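Local coordinates for peptidoglycan-N-acetylmuramic acid deacetylase PdaA (Bacillus subtilis, PDB 1W1A), which deacetylates N-acetylmuramic acid residues of peptidoglycan, leading to muramic delta-lactam in the spore cortex, and is required for germination, at residues 63-68 with 212-217. Numbering follows the deposited sequence.
Sequences YLTFDN and IYLLHT. With NDG (2-acetamido-2-deoxy-alpha-D-glucopyranose), chain E.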
ATOM      1  N   TYR A  63       3.664  -8.452   3.681  1.00 33.25           N
ATOM      2  CA  TYR A  63       4.072  -7.053   3.636  1.00 33.25           C
ATOM      3  C   TYR A  63       2.865  -6.146   3.895  1.00 32.86           C
ATOM      4  O   TYR A  63       1.908  -6.148   3.128  1.00 32.50           O
ATOM      5  CB  TYR A  63       4.641  -6.713   2.258  1.00 34.02           C
ATOM      6  CG  TYR A  63       5.655  -7.708   1.731  1.00 36.10           C
ATOM      7  CD1 TYR A  63       7.012  -7.595   2.048  1.00 36.13           C
ATOM      8  CD2 TYR A  63       5.254  -8.769   0.926  1.00 35.04           C
ATOM      9  CE1 TYR A  63       7.940  -8.521   1.574  1.00 36.67           C
ATOM     10  CE2 TYR A  63       6.170  -9.701   0.448  1.00 35.67           C
ATOM     11  CZ  TYR A  63       7.510  -9.574   0.772  1.00 37.01           C
ATOM     12  OH  TYR A  63       8.405 -10.510   0.303  1.00 33.96           O
ATOM     13  N   LEU A  64       2.903  -5.364   4.963  1.00 29.41           N
ATOM     14  CA  LEU A  64       1.779  -4.481   5.239  1.00 29.86           C
ATOM     15  C   LEU A  64       1.896  -3.115   4.564  1.00 30.16           C
ATOM     16  O   LEU A  64       2.923  -2.431   4.686  1.00 30.47           O
ATOM     17  CB  LEU A  64       1.622  -4.279   6.743  1.00 27.14           C
ATOM     18  CG  LEU A  64       1.491  -5.564   7.555  1.00 28.59           C
ATOM     19  CD1 LEU A  64       1.124  -5.201   8.969  1.00 26.18           C
ATOM     20  CD2 LEU A  64       0.428  -6.484   6.935  1.00 30.23           C
ATOM     21  N   THR A  65       0.844  -2.731   3.842  1.00 27.76           N
ATOM     22  CA  THR A  65       0.803  -1.434   3.183  1.00 26.92           C
ATOM     23  C   THR A  65      -0.544  -0.823   3.524  1.00 28.07           C
ATOM     24  O   THR A  65      -1.529  -1.536   3.736  1.00 26.38           O
ATOM     25  CB  THR A  65       0.893  -1.527   1.624  1.00 28.98           C
ATOM     26  OG1 THR A  65      -0.409  -1.778   1.077  1.00 26.95           O
ATOM     27  CG2 THR A  65       1.847  -2.643   1.192  1.00 28.81           C
ATOM     28  N   PHE A  66      -0.582   0.501   3.567  1.00 28.38           N
ATOM     29  CA  PHE A  66      -1.806   1.222   3.860  1.00 26.81           C
ATOM     30  C   PHE A  66      -2.003   2.341   2.837  1.00 27.70           C
ATOM     31  O   PHE A  66      -1.038   2.814   2.248  1.00 26.17           O
ATOM     32  CB  PHE A  66      -1.727   1.843   5.254  1.00 25.28           C
ATOM     33  CG  PHE A  66      -1.443   0.859   6.349  1.00 25.17           C
ATOM     34  CD1 PHE A  66      -0.141   0.409   6.584  1.00 28.18           C
ATOM     35  CD2 PHE A  66      -2.474   0.403   7.172  1.00 24.86           C
ATOM     36  CE1 PHE A  66       0.126  -0.481   7.638  1.00 28.97           C
ATOM     37  CE2 PHE A  66      -2.219  -0.484   8.223  1.00 24.15           C
ATOM     38  CZ  PHE A  66      -0.922  -0.926   8.459  1.00 22.62           C
ATOM     39  N   ASP A  67      -3.258   2.737   2.611  1.00 27.75           N
ATOM     40  CA  ASP A  67      -3.574   3.859   1.723  1.00 27.48           C
ATOM     41  C   ASP A  67      -4.197   4.866   2.682  1.00 28.16           C
ATOM     42  O   ASP A  67      -5.114   4.526   3.428  1.00 29.08           O
ATOM     43  CB  ASP A  67      -4.603   3.486   0.649  1.00 29.89           C
ATOM     44  CG  ASP A  67      -4.015   2.632  -0.472  1.00 34.73           C
ATOM     45  OD1 ASP A  67      -2.780   2.433  -0.507  1.00 35.57           O
ATOM     46  OD2 ASP A  67      -4.798   2.158  -1.325  1.00 35.11           O
ATOM     47  N   ASN A  68      -3.706   6.099   2.679  1.00 27.05           N
ATOM     48  CA  ASN A  68      -4.228   7.105   3.589  1.00 27.98           C
ATOM     49  C   ASN A  68      -4.691   8.350   2.871  1.00 29.44           C
ATOM     50  O   ASN A  68      -3.873   9.145   2.409  1.00 31.58           O
ATOM     51  CB  ASN A  68      -3.153   7.434   4.621  1.00 29.63           C
ATOM     52  CG  ASN A  68      -2.820   6.232   5.488  1.00 33.81           C
ATOM     53  OD1 ASN A  68      -3.378   6.061   6.585  1.00 34.65           O
ATOM     54  ND2 ASN A  68      -1.943   5.367   4.980  1.00 27.31           N
ATOM     55  N   ILE A 212       0.809  -9.122  -0.167  1.00 30.57           N
ATOM     56  CA  ILE A 212       0.964  -7.700   0.049  1.00 29.75           C
ATOM     57  C   ILE A 212      -0.415  -7.186   0.422  1.00 29.79           C
ATOM     58  O   ILE A 212      -1.311  -7.064  -0.427  1.00 29.78           O
ATOM     59  CB  ILE A 212       1.447  -6.951  -1.210  1.00 30.28           C
ATOM     60  CG1 ILE A 212       2.837  -7.452  -1.616  1.00 30.42           C
ATOM     61  CG2 ILE A 212       1.490  -5.432  -0.931  1.00 27.04           C
ATOM     62  CD1 ILE A 212       3.357  -6.796  -2.891  1.00 26.94           C
ATOM     63  N   TYR A 213      -0.584  -6.898   1.705  1.00 28.58           N
ATOM     64  CA  TYR A 213      -1.847  -6.392   2.215  1.00 29.77           C
ATOM     65  C   TYR A 213      -2.030  -4.911   1.937  1.00 29.87           C
ATOM     66  O   TYR A 213      -1.056  -4.146   1.907  1.00 31.13           O
ATOM     67  CB  TYR A 213      -1.931  -6.605   3.725  1.00 28.74           C
ATOM     68  CG  TYR A 213      -2.237  -8.015   4.143  1.00 26.91           C
ATOM     69  CD1 TYR A 213      -1.712  -9.101   3.445  1.00 24.10           C
ATOM     70  CD2 TYR A 213      -3.017  -8.266   5.272  1.00 28.16           C
ATOM     71  CE1 TYR A 213      -1.955 -10.390   3.854  1.00 21.75           C
ATOM     72  CE2 TYR A 213      -3.265  -9.569   5.695  1.00 24.82           C
ATOM     73  CZ  TYR A 213      -2.734 -10.623   4.977  1.00 23.30           C
ATOM     74  OH  TYR A 213      -3.012 -11.912   5.363  1.00 22.23           O
ATOM     75  N   LEU A 214      -3.283  -4.529   1.707  1.00 29.25           N
ATOM     76  CA  LEU A 214      -3.663  -3.138   1.499  1.00 30.32           C
ATOM     77  C   LEU A 214      -4.753  -2.891   2.529  1.00 28.92           C
ATOM     78  O   LEU A 214      -5.848  -3.433   2.428  1.00 31.51           O
ATOM     79  CB  LEU A 214      -4.231  -2.884   0.096  1.00 30.78           C
ATOM     80  CG  LEU A 214      -5.166  -1.660   0.088  1.00 29.75           C
ATOM     81  CD1 LEU A 214      -4.393  -0.420   0.423  1.00 32.80           C
ATOM     82  CD2 LEU A 214      -5.835  -1.514  -1.267  1.00 36.86           C
ATOM     83  N   LEU A 215      -4.451  -2.074   3.523  1.00 27.08           N
ATOM     84  CA  LEU A 215      -5.416  -1.784   4.572  1.00 26.07           C
ATOM     85  C   LEU A 215      -5.653  -0.291   4.665  1.00 27.03           C
ATOM     86  O   LEU A 215      -4.875   0.506   4.142  1.00 26.74           O
ATOM     87  CB  LEU A 215      -4.891  -2.279   5.925  1.00 20.67           C
ATOM     88  CG  LEU A 215      -4.444  -3.747   6.040  1.00 22.97           C
ATOM     89  CD1 LEU A 215      -3.626  -3.909   7.322  1.00 14.35           C
ATOM     90  CD2 LEU A 215      -5.692  -4.694   6.024  1.00 15.03           C
ATOM     91  N   HIS A 216      -6.738   0.077   5.328  1.00 25.65           N
ATOM     92  CA  HIS A 216      -7.056   1.476   5.547  1.00 29.64           C
ATOM     93  C   HIS A 216      -7.082   1.573   7.056  1.00 29.91           C
ATOM     94  O   HIS A 216      -7.237   0.557   7.727  1.00 30.62           O
ATOM     95  CB  HIS A 216      -8.413   1.837   4.930  1.00 27.04           C
ATOM     96  CG  HIS A 216      -8.445   1.636   3.452  1.00 30.67           C
ATOM     97  ND1 HIS A 216      -8.797   0.432   2.874  1.00 30.52           N
ATOM     98  CD2 HIS A 216      -8.049   2.442   2.437  1.00 29.45           C
ATOM     99  CE1 HIS A 216      -8.613   0.506   1.566  1.00 32.95           C
ATOM    100  NE2 HIS A 216      -8.158   1.715   1.275  1.00 32.11           N
ATOM    101  N   THR A 217      -6.904   2.778   7.586  1.00 29.83           N
ATOM    102  CA  THR A 217      -6.879   2.978   9.031  1.00 29.84           C
ATOM    103  C   THR A 217      -8.023   3.900   9.453  1.00 29.57           C
ATOM    104  O   THR A 217      -7.908   4.652  10.436  1.00 28.08           O
ATOM    105  CB  THR A 217      -5.532   3.632   9.461  1.00 30.81           C
ATOM    106  OG1 THR A 217      -5.454   4.954   8.916  1.00 33.75           O
ATOM    107  CG2 THR A 217      -4.350   2.847   8.939  1.00 26.01           C
TER
HETATM  108  C1  NDG E1261      -8.726   4.600  -3.488  1.00 46.51           C
HETATM  109  C2  NDG E1261      -8.248   4.027  -2.153  1.00 46.18           C
HETATM  110  C3  NDG E1261      -7.474   2.754  -2.465  1.00 46.50           C
HETATM  111  C4  NDG E1261      -8.411   1.753  -3.185  1.00 48.57           C
HETATM  112  C5  NDG E1261      -9.120   2.396  -4.403  1.00 50.17           C
HETATM  113  C6  NDG E1261     -10.271   1.527  -4.885  1.00 51.52           C
HETATM  114  C7  NDG E1261      -7.881   5.540  -0.315  1.00 47.19           C
HETATM  115  C8  NDG E1261      -7.213   6.827   0.141  1.00 47.52           C
HETATM  116  O5  NDG E1261      -9.684   3.696  -4.072  1.00 46.74           O
HETATM  117  O3  NDG E1261      -6.957   2.196  -1.268  1.00 41.34           O
HETATM  118  O4  NDG E1261      -7.662   0.630  -3.637  1.00 49.08           O
HETATM  119  O6  NDG E1261     -11.080   1.097  -3.792  1.00 56.38           O
HETATM  120  O7  NDG E1261      -8.807   5.066   0.347  1.00 46.69           O
HETATM  121  N2  NDG E1261      -7.424   4.979  -1.433  1.00 45.91           N
HETATM  122  O1  NDG E1261      -7.645   4.707  -4.358  1.00 40.72           O
HETATM  123  O   HOH W   1      -6.822   4.666   5.387  1.00 25.39           O
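Ile212 meets its parallel neighbour strand with both branches: CG1 lies 3.7 Å from CD2 of the Tyr63 ring, while CG2 packs against the CG2 methyl of Thr65. At Tyr213 the backbone takes over. Its N-H bonds to Tyr63 O, and Tyr213 O receives two donors from Thr65, a weak bond from N and a short one of 2.6 Å from OG1. The hydroxyl approaches in the carbonyl plane, on a lone pair; chi1 of 84° sets OG1 between the Thr65 backbone N and carbonyl carbon and turns CG2 toward Ile212. A valine here would probably leave Tyr213 O with only the weak amide bond of the two it receives from this residue and deprive Arg157, which also bonds to OG1, of that partner. Leu214, with CG anti to its backbone N (chi1 155°), presses its CD1 methyl against the Asp67 carboxylate, which Arg157 holds by a salt bridge at OD1. Leu215 N bonds to Thr65 O at 3.0 Å, and Leu215 O accepts Asp67 N nearly head-on; Leu215 CD1 meets CE2 of the Phe66 ring at 3.8 Å. His216 turns its NE2 to O3 of the bound sugar, 2.9 Å away although the placing of O3 is less sure, while ND1 bonds to Asp187. By similarity, Asp67 and His216 are the proton acceptor and donor, so the strand pair probably brings the two catalytic residues together toward its C-terminal ends. Thr217 then rests CG2 3.6 Å from Phe66 CD2, and a water bridges its N to Asp67 O. In the distorted (beta/alpha) barrel of NodB-type deacetylases these are adjacent parallel strands; helices 75-84 and 222-235 cover the Leu64, Phe66 and Leu215 side, helix 243-251 covers Tyr63 and Ile212, and strand 90-93 pairs with the other edge of 61-68.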